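Local coordinates for protein oxidoreductase (Bordetella pertussis, PDB 3Q2K) that probably oxidises the sugar of UDP-N-acetylglucosaminuronic acid with NAD as cofactor, a step toward 2,3-diacetamido-2,3-dideoxy-D-mannuronic acid, at residues T157-F170 / V288-D302. Numbering follows the deposited sequence.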
ATOM      1  N   THR C 157     -42.297  12.696  -1.054  1.00 20.37           N
ATOM      2  CA  THR C 157     -41.873  11.410  -0.497  1.00 25.92           C
ATOM      3  C   THR C 157     -40.598  11.517   0.344  1.00 26.51           C
ATOM      4  O   THR C 157     -40.538  10.964   1.440  1.00 33.95           O
ATOM      5  CB  THR C 157     -41.567  10.451  -1.647  1.00 36.44           C
ATOM      6  OG1 THR C 157     -40.718  11.179  -2.545  1.00 23.51           O
ATOM      7  CG2 THR C 157     -42.864  10.039  -2.355  1.00 22.29           C
ATOM      8  N   LEU C 158     -39.584  12.226  -0.148  1.00 34.00           N
ATOM      9  CA  LEU C 158     -38.283  12.238   0.515  1.00 27.34           C
ATOM     10  C   LEU C 158     -38.358  13.177   1.716  1.00 24.06           C
ATOM     11  O   LEU C 158     -37.732  12.931   2.747  1.00 30.38           O
ATOM     12  CB  LEU C 158     -37.176  12.656  -0.460  1.00 32.15           C
ATOM     13  CG  LEU C 158     -36.805  11.710  -1.610  1.00 35.97           C
ATOM     14  CD1 LEU C 158     -35.803  12.288  -2.614  1.00 21.92           C
ATOM     15  CD2 LEU C 158     -36.328  10.355  -1.093  1.00 20.94           C
ATOM     16  N   GLN C 159     -39.166  14.233   1.625  1.00 30.16           N
ATOM     17  CA  GLN C 159     -39.465  15.018   2.821  1.00 31.89           C
ATOM     18  C   GLN C 159     -40.000  14.194   3.987  1.00 32.44           C
ATOM     19  O   GLN C 159     -39.563  14.340   5.128  1.00 26.30           O
ATOM     20  CB  GLN C 159     -40.432  16.167   2.511  1.00 64.74           C
ATOM     21  CG  GLN C 159     -39.748  17.437   2.022  1.00 25.56           C
ATOM     22  CD  GLN C 159     -38.619  17.885   2.937  1.00 79.35           C
ATOM     23  OE1 GLN C 159     -38.818  18.046   4.140  1.00 56.74           O
ATOM     24  NE2 GLN C 159     -37.425  18.068   2.383  1.00 30.80           N
ATOM     25  N   LEU C 160     -40.945  13.300   3.724  1.00 31.84           N
ATOM     26  CA  LEU C 160     -41.433  12.442   4.805  1.00 16.87           C
ATOM     27  C   LEU C 160     -40.332  11.543   5.363  1.00 24.93           C
ATOM     28  O   LEU C 160     -40.266  11.245   6.554  1.00 39.03           O
ATOM     29  CB  LEU C 160     -42.538  11.517   4.289  1.00 33.70           C
ATOM     30  CG  LEU C 160     -43.946  12.048   4.017  1.00 38.16           C
ATOM     31  CD1 LEU C 160     -44.768  10.935   3.377  1.00 32.78           C
ATOM     32  CD2 LEU C 160     -44.544  12.439   5.350  1.00 40.97           C
ATOM     33  N   VAL C 161     -39.480  11.014   4.496  1.00 29.34           N
ATOM     34  CA  VAL C 161     -38.439  10.155   5.040  1.00 29.62           C
ATOM     35  C   VAL C 161     -37.541  11.025   5.930  1.00 19.14           C
ATOM     36  O   VAL C 161     -37.157  10.657   7.039  1.00 28.54           O
ATOM     37  CB  VAL C 161     -37.716   9.528   3.832  1.00 35.28           C
ATOM     38  CG1 VAL C 161     -36.363   8.967   4.215  1.00 28.69           C
ATOM     39  CG2 VAL C 161     -38.589   8.431   3.247  1.00 25.79           C
ATOM     40  N   LYS C 162     -37.210  12.215   5.441  1.00 23.57           N
ATOM     41  CA  LYS C 162     -36.275  13.116   6.109  1.00 31.72           C
ATOM     42  C   LYS C 162     -36.832  13.414   7.492  1.00 33.24           C
ATOM     43  O   LYS C 162     -36.139  13.366   8.507  1.00 37.55           O
ATOM     44  CB  LYS C 162     -36.221  14.411   5.299  1.00 20.86           C
ATOM     45  CG  LYS C 162     -35.412  15.566   5.860  1.00 33.27           C
ATOM     46  CD  LYS C 162     -33.930  15.259   5.779  1.00 44.20           C
ATOM     47  CE  LYS C 162     -33.116  16.533   5.884  1.00 48.68           C
ATOM     48  NZ  LYS C 162     -31.878  16.079   6.550  1.00 39.70           N
ATOM     49  N   LYS C 163     -38.127  13.702   7.528  1.00 50.90           N
ATOM     50  CA  LYS C 163     -38.777  13.946   8.804  1.00 44.35           C
ATOM     51  C   LYS C 163     -38.645  12.754   9.748  1.00 41.65           C
ATOM     52  O   LYS C 163     -38.338  12.921  10.926  1.00 32.64           O
ATOM     53  CB  LYS C 163     -40.235  14.357   8.587  1.00 32.45           C
ATOM     54  CG  LYS C 163     -40.397  15.861   8.532  1.00 51.77           C
ATOM     55  CD  LYS C 163     -41.095  16.254   7.246  1.00 42.91           C
ATOM     56  CE  LYS C 163     -41.220  17.769   7.144  1.00 34.40           C
ATOM     57  NZ  LYS C 163     -41.526  18.225   5.759  1.00100.00           N
ATOM     58  N   ALA C 164     -38.887  11.534   9.285  1.00 30.66           N
ATOM     59  CA  ALA C 164     -38.735  10.439  10.230  1.00 42.82           C
ATOM     60  C   ALA C 164     -37.281  10.274  10.657  1.00 33.39           C
ATOM     61  O   ALA C 164     -36.978   9.917  11.795  1.00 44.56           O
ATOM     62  CB  ALA C 164     -39.270   9.161   9.639  1.00 26.11           C
ATOM     63  N   ILE C 165     -36.355  10.517   9.737  1.00 38.82           N
ATOM     64  CA  ILE C 165     -34.982  10.331  10.168  1.00 24.35           C
ATOM     65  C   ILE C 165     -34.665  11.397  11.209  1.00 33.40           C
ATOM     66  O   ILE C 165     -33.947  11.113  12.168  1.00 33.90           O
ATOM     67  CB  ILE C 165     -33.954  10.406   9.036  1.00 53.32           C
ATOM     68  CG1 ILE C 165     -34.072   9.169   8.146  1.00 22.03           C
ATOM     69  CG2 ILE C 165     -32.561  10.572   9.633  1.00 36.09           C
ATOM     70  CD1 ILE C 165     -33.268   9.432   6.880  1.00 33.60           C
ATOM     71  N   GLU C 166     -35.208  12.599  11.045  1.00 40.42           N
ATOM     72  CA  GLU C 166     -34.800  13.673  11.937  1.00 34.29           C
ATOM     73  C   GLU C 166     -35.408  13.501  13.326  1.00 26.31           C
ATOM     74  O   GLU C 166     -34.825  13.969  14.297  1.00 38.81           O
ATOM     75  CB  GLU C 166     -35.024  15.083  11.385  1.00 29.97           C
ATOM     76  CG  GLU C 166     -34.072  15.553  10.284  1.00 32.30           C
ATOM     77  CD  GLU C 166     -34.563  16.852   9.664  1.00 47.23           C
ATOM     78  OE1 GLU C 166     -35.707  17.248   9.973  1.00 49.98           O
ATOM     79  OE2 GLU C 166     -33.842  17.476   8.859  1.00 88.75           O
ATOM     80  N   GLN C 167     -36.541  12.826  13.462  1.00 45.56           N
ATOM     81  CA  GLN C 167     -37.088  12.663  14.807  1.00 29.08           C
ATOM     82  C   GLN C 167     -36.712  11.321  15.415  1.00 34.30           C
ATOM     83  O   GLN C 167     -37.457  10.795  16.240  1.00 56.07           O
ATOM     84  CB  GLN C 167     -38.611  12.681  14.726  1.00 47.14           C
ATOM     85  CG  GLN C 167     -39.142  13.938  14.069  1.00 37.70           C
ATOM     86  CD  GLN C 167     -40.462  13.649  13.404  1.00 59.77           C
ATOM     87  OE1 GLN C 167     -40.959  12.523  13.473  1.00 58.18           O
ATOM     88  NE2 GLN C 167     -41.020  14.661  12.749  1.00 64.79           N
ATOM     89  N   GLY C 168     -35.601  10.747  14.967  1.00 37.35           N
ATOM     90  CA  GLY C 168     -35.153   9.483  15.532  1.00 37.98           C
ATOM     91  C   GLY C 168     -36.086   8.297  15.377  1.00 29.87           C
ATOM     92  O   GLY C 168     -35.879   7.303  16.066  1.00 31.11           O
ATOM     93  N   ARG C 169     -37.078   8.329  14.488  1.00 31.20           N
ATOM     94  CA  ARG C 169     -37.940   7.150  14.323  1.00 21.07           C
ATOM     95  C   ARG C 169     -37.310   5.853  13.809  1.00 30.09           C
ATOM     96  O   ARG C 169     -37.865   4.771  13.986  1.00 21.67           O
ATOM     97  CB  ARG C 169     -39.147   7.506  13.457  1.00 35.24           C
ATOM     98  CG  ARG C 169     -39.944   8.667  14.034  1.00 57.83           C
ATOM     99  CD  ARG C 169     -41.096   9.052  13.114  1.00 77.29           C
ATOM    100  NE  ARG C 169     -42.011   7.926  12.948  1.00 30.00           N
ATOM    101  CZ  ARG C 169     -42.897   7.788  11.967  1.00100.00           C
ATOM    102  NH1 ARG C 169     -43.680   6.713  11.928  1.00 28.13           N
ATOM    103  NH2 ARG C 169     -42.975   8.717  11.022  1.00 52.19           N
ATOM    104  N   PHE C 170     -36.170   5.916  13.129  1.00 38.04           N
ATOM    105  CA  PHE C 170     -35.525   4.700  12.654  1.00 26.84           C
ATOM    106  C   PHE C 170     -34.683   4.021  13.716  1.00 23.54           C
ATOM    107  O   PHE C 170     -34.317   2.859  13.545  1.00 26.71           O
ATOM    108  CB  PHE C 170     -34.559   4.979  11.507  1.00 40.50           C
ATOM    109  CG  PHE C 170     -35.246   5.114  10.191  1.00 20.61           C
ATOM    110  CD1 PHE C 170     -35.472   3.992   9.416  1.00 40.87           C
ATOM    111  CD2 PHE C 170     -35.648   6.351   9.730  1.00 23.08           C
ATOM    112  CE1 PHE C 170     -36.064   4.127   8.183  1.00 25.56           C
ATOM    113  CE2 PHE C 170     -36.265   6.493   8.504  1.00 23.82           C
ATOM    114  CZ  PHE C 170     -36.491   5.365   7.741  1.00 19.19           C
ATOM    115  N   VAL C 288     -37.632   7.923  -7.082  1.00 22.08           N
ATOM    116  CA  VAL C 288     -37.893   8.099  -5.658  1.00 26.27           C
ATOM    117  C   VAL C 288     -39.193   8.877  -5.546  1.00 36.26           C
ATOM    118  O   VAL C 288     -39.266   9.844  -4.802  1.00 22.82           O
ATOM    119  CB  VAL C 288     -36.748   8.746  -4.838  1.00 24.62           C
ATOM    120  CG1 VAL C 288     -35.615   7.735  -4.576  1.00 31.15           C
ATOM    121  CG2 VAL C 288     -36.230  10.014  -5.511  1.00 17.21           C
ATOM    122  N   ASN C 289     -40.214   8.413  -6.255  1.00 28.59           N
ATOM    123  CA  ASN C 289     -41.460   9.159  -6.367  1.00 26.75           C
ATOM    124  C   ASN C 289     -42.619   8.349  -5.798  1.00 31.82           C
ATOM    125  O   ASN C 289     -43.764   8.795  -5.804  1.00 36.68           O
ATOM    126  CB  ASN C 289     -41.753   9.435  -7.841  1.00 28.84           C
ATOM    127  CG  ASN C 289     -41.607   8.182  -8.682  1.00 71.35           C
ATOM    128  OD1 ASN C 289     -40.501   7.763  -9.018  1.00 29.74           O
ATOM    129  ND2 ASN C 289     -42.734   7.557  -8.994  1.00 25.55           N
ATOM    130  N   ARG C 290     -42.320   7.156  -5.296  1.00 29.75           N
ATOM    131  CA  ARG C 290     -43.386   6.323  -4.775  1.00 29.64           C
ATOM    132  C   ARG C 290     -42.926   5.468  -3.606  1.00 71.33           C
ATOM    133  O   ARG C 290     -42.127   4.544  -3.754  1.00 34.42           O
ATOM    134  CB  ARG C 290     -43.944   5.387  -5.850  1.00 27.38           C
ATOM    135  CG  ARG C 290     -44.855   4.352  -5.210  1.00 32.44           C
ATOM    136  CD  ARG C 290     -45.479   3.391  -6.208  1.00 42.37           C
ATOM    137  NE  ARG C 290     -44.565   2.262  -6.330  1.00 70.91           N
ATOM    138  CZ  ARG C 290     -43.887   2.015  -7.443  1.00 54.99           C
ATOM    139  NH1 ARG C 290     -44.098   2.796  -8.494  1.00 44.95           N
ATOM    140  NH2 ARG C 290     -43.043   0.995  -7.497  1.00 67.30           N
ATOM    141  N   ILE C 291     -43.489   5.763  -2.442  1.00 25.45           N
ATOM    142  CA  ILE C 291     -43.062   5.066  -1.238  1.00 37.83           C
ATOM    143  C   ILE C 291     -43.704   3.688  -1.256  1.00 27.70           C
ATOM    144  O   ILE C 291     -44.929   3.596  -1.214  1.00 41.96           O
ATOM    145  CB  ILE C 291     -43.559   5.843  -0.008  1.00 27.59           C
ATOM    146  CG1 ILE C 291     -42.771   7.142   0.144  1.00 23.68           C
ATOM    147  CG2 ILE C 291     -43.480   5.040   1.282  1.00 26.33           C
ATOM    148  CD1 ILE C 291     -43.286   7.950   1.313  1.00 38.02           C
ATOM    149  N   ASP C 292     -42.897   2.632  -1.226  1.00 38.12           N
ATOM    150  CA  ASP C 292     -43.413   1.264  -1.231  1.00100.00           C
ATOM    151  C   ASP C 292     -43.487   0.555   0.116  1.00 66.37           C
ATOM    152  O   ASP C 292     -44.435  -0.185   0.372  1.00 66.87           O
ATOM    153  CB  ASP C 292     -42.635   0.357  -2.188  1.00 29.14           C
ATOM    154  CG  ASP C 292     -42.856   0.733  -3.630  1.00 66.88           C
ATOM    155  OD1 ASP C 292     -44.006   1.040  -4.014  1.00 53.43           O
ATOM    156  OD2 ASP C 292     -41.838   0.740  -4.347  1.00 41.67           O
ATOM    157  N   GLU C 293     -42.471   0.720   0.955  1.00 47.96           N
ATOM    158  CA  GLU C 293     -42.481   0.012   2.232  1.00 34.58           C
ATOM    159  C   GLU C 293     -42.313   1.096   3.289  1.00 43.16           C
ATOM    160  O   GLU C 293     -41.687   2.141   3.103  1.00 39.46           O
ATOM    161  CB  GLU C 293     -41.401  -1.076   2.306  1.00 30.18           C
ATOM    162  CG  GLU C 293     -41.864  -2.396   2.927  1.00 42.90           C
ATOM    163  CD  GLU C 293     -42.482  -3.385   1.948  1.00 31.71           C
ATOM    164  OE1 GLU C 293     -42.232  -3.276   0.724  1.00 55.02           O
ATOM    165  OE2 GLU C 293     -43.206  -4.299   2.400  1.00 96.82           O
ATOM    166  N   TRP C 294     -42.980   0.899   4.414  1.00 23.86           N
ATOM    167  CA  TRP C 294     -42.950   1.978   5.387  1.00 29.03           C
ATOM    168  C   TRP C 294     -43.488   1.360   6.673  1.00 40.09           C
ATOM    169  O   TRP C 294     -44.695   1.176   6.813  1.00 56.54           O
ATOM    170  CB  TRP C 294     -43.708   3.199   4.859  1.00 26.35           C
ATOM    171  CG  TRP C 294     -43.907   4.330   5.841  1.00 27.63           C
ATOM    172  CD1 TRP C 294     -44.714   4.328   6.946  1.00 39.94           C
ATOM    173  CD2 TRP C 294     -43.248   5.603   5.842  1.00 32.27           C
ATOM    174  NE1 TRP C 294     -44.615   5.523   7.621  1.00 29.49           N
ATOM    175  CE2 TRP C 294     -43.707   6.316   6.969  1.00 43.15           C
ATOM    176  CE3 TRP C 294     -42.291   6.197   5.014  1.00 29.98           C
ATOM    177  CZ2 TRP C 294     -43.265   7.604   7.272  1.00 49.92           C
ATOM    178  CZ3 TRP C 294     -41.835   7.461   5.332  1.00 32.21           C
ATOM    179  CH2 TRP C 294     -42.327   8.161   6.445  1.00 24.04           C
ATOM    180  N   LYS C 295     -42.574   0.965   7.554  1.00 34.18           N
ATOM    181  CA  LYS C 295     -42.892   0.280   8.800  1.00 35.31           C
ATOM    182  C   LYS C 295     -42.032   0.834   9.931  1.00100.00           C
ATOM    183  O   LYS C 295     -40.820   0.838   9.729  1.00 32.09           O
ATOM    184  CB  LYS C 295     -42.518  -1.191   8.624  1.00 41.24           C
ATOM    185  CG  LYS C 295     -43.061  -1.826   7.351  1.00 59.20           C
ATOM    186  CD  LYS C 295     -42.206  -3.023   6.955  1.00 35.48           C
ATOM    187  CE  LYS C 295     -42.917  -4.053   6.094  1.00 62.09           C
ATOM    188  NZ  LYS C 295     -42.213  -5.348   6.330  1.00 24.86           N
ATOM    189  N   PHE C 296     -42.638   1.228  11.052  1.00 18.48           N
ATOM    190  CA  PHE C 296     -42.029   1.854  12.229  1.00 33.70           C
ATOM    191  C   PHE C 296     -42.540   1.297  13.555  1.00 32.01           C
ATOM    192  O   PHE C 296     -43.686   0.865  13.646  1.00 41.34           O
ATOM    193  CB  PHE C 296     -42.261   3.366  12.228  1.00 36.74           C
ATOM    194  CG  PHE C 296     -41.438   4.071  11.195  1.00 53.30           C
ATOM    195  CD1 PHE C 296     -40.081   4.284  11.392  1.00 24.30           C
ATOM    196  CD2 PHE C 296     -42.037   4.510  10.026  1.00 23.99           C
ATOM    197  CE1 PHE C 296     -39.313   4.891  10.397  1.00 34.17           C
ATOM    198  CE2 PHE C 296     -41.286   5.106   9.025  1.00 38.04           C
ATOM    199  CZ  PHE C 296     -39.922   5.314   9.219  1.00 33.21           C
ATOM    200  N   ALA C 297     -41.718   1.270  14.600  1.00 30.78           N
ATOM    201  CA  ALA C 297     -42.159   0.617  15.834  1.00 36.42           C
ATOM    202  C   ALA C 297     -43.302   1.390  16.478  1.00 47.24           C
ATOM    203  O   ALA C 297     -44.077   0.847  17.263  1.00 49.28           O
ATOM    204  CB  ALA C 297     -41.028   0.484  16.835  1.00 37.94           C
ATOM    205  N   GLU C 298     -43.398   2.675  16.158  1.00 39.61           N
ATOM    206  CA  GLU C 298     -44.337   3.534  16.866  1.00 58.31           C
ATOM    207  C   GLU C 298     -44.966   4.533  15.900  1.00 47.50           C
ATOM    208  O   GLU C 298     -44.270   5.063  15.031  1.00 43.71           O
ATOM    209  CB  GLU C 298     -43.622   4.239  18.019  1.00 44.51           C
ATOM    210  CG  GLU C 298     -42.444   5.087  17.573  1.00 71.12           C
ATOM    211  CD  GLU C 298     -41.207   4.804  18.406  1.00100.00           C
ATOM    212  OE1 GLU C 298     -40.166   5.466  18.189  1.00 80.01           O
ATOM    213  OE2 GLU C 298     -41.286   3.899  19.271  1.00100.00           O
ATOM    214  N   PRO C 299     -46.286   4.745  16.031  1.00 44.86           N
ATOM    215  CA  PRO C 299     -47.049   5.372  14.953  1.00 77.23           C
ATOM    216  C   PRO C 299     -46.860   6.884  14.888  1.00 53.74           C
ATOM    217  O   PRO C 299     -46.330   7.487  15.820  1.00 53.37           O
ATOM    218  CB  PRO C 299     -48.497   4.978  15.259  1.00 44.63           C
ATOM    219  CG  PRO C 299     -48.536   4.723  16.742  1.00 64.30           C
ATOM    220  CD  PRO C 299     -47.138   4.352  17.168  1.00 90.64           C
ATOM    221  N   HIS C 300     -47.266   7.518  13.794  1.00 40.45           N
ATOM    222  CA  HIS C 300     -47.020   8.946  13.651  1.00 43.33           C
ATOM    223  C   HIS C 300     -48.026   9.423  12.610  1.00 36.29           C
ATOM    224  O   HIS C 300     -48.364   8.683  11.685  1.00 74.89           O
ATOM    225  CB  HIS C 300     -45.567   9.160  13.210  1.00 48.06           C
ATOM    226  CG  HIS C 300     -45.162  10.597  13.115  1.00 19.93           C
ATOM    227  ND1 HIS C 300     -45.556  11.419  12.081  1.00 83.80           N
ATOM    228  CD2 HIS C 300     -44.464  11.383  13.970  1.00 68.20           C
ATOM    229  CE1 HIS C 300     -45.091  12.639  12.285  1.00 57.06           C
ATOM    230  NE2 HIS C 300     -44.420  12.643  13.423  1.00 41.82           N
ATOM    231  N   PRO C 301     -48.575  10.634  12.779  1.00 47.07           N
ATOM    232  CA  PRO C 301     -49.550  11.143  11.819  1.00 46.33           C
ATOM    233  C   PRO C 301     -49.105  11.040  10.360  1.00 52.06           C
ATOM    234  O   PRO C 301     -49.895  10.608   9.520  1.00 78.81           O
ATOM    235  CB  PRO C 301     -49.669  12.615  12.216  1.00 52.21           C
ATOM    236  CG  PRO C 301     -49.409  12.605  13.688  1.00 52.01           C
ATOM    237  CD  PRO C 301     -48.352  11.558  13.904  1.00 45.46           C
ATOM    238  N   ASP C 302     -47.869  11.419  10.047  1.00 33.61           N
ATOM    239  CA  ASP C 302     -47.308  11.199   8.718  1.00 73.95           C
ATOM    240  C   ASP C 302     -47.572   9.823   8.111  1.00 37.58           C
ATOM    241  O   ASP C 302     -47.706   9.695   6.892  1.00 47.64           O
ATOM    242  CB  ASP C 302     -45.805  11.496   8.702  1.00 60.17           C
ATOM    243  CG  ASP C 302     -45.514  12.980   8.775  1.00 86.70           C
ATOM    244  OD1 ASP C 302     -46.462  13.739   9.064  1.00 72.15           O
ATOM    245  OD2 ASP C 302     -44.360  13.394   8.540  1.00 56.23           O
TER
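The F296 ring covers one face of the R169 guanidinium and the CB methylene of H300 the other. The first is a cation-pi contact, R169 CZ lying 4.2 Å from the F296 ring centroid with the planes 38° apart; on the opposite face H300 CB presses over the centre, 3.2 Å from R169 CZ. The backbone O of E298 is a neighbour near the guanidinium plane. The R169 chain, extended at chi2, bends at chi3 (61°), which brings the guanidinium between F296 and H300 CB. F296 in turn points its edge at the face of F170 in a T-shaped pair, centroids 5.0 Å apart and planes at 77°, while its CZ touches A164 CB. W294 meets the helix edge-on, V161 CG2 and the backbone O of L160 along its rim; F296 CE2 lies over one face, offset toward the rim. Further along, L160 CD1 packs on I291 CD1. At the far end T157 OG1 donates to V288 O at 3.0 Å, and L158 CD1 rests against V288 CG2, whose side chain is about 8 Å from the bound UDP-sugar.

The rest is packing of helix 156-166, ended by G168 in a Schellman motif, on edge strand 290-296 of the GFO_IDH_MocA C-terminal alpha/beta domain. R169 NE is buried with no partner in the model. D303 OD1 ties R169 NH1, by a salt bridge, to W294 NE1, by a hydrogen bond; it probably offsets the buried guanidinium charge, with F296 adding a cation-pi term.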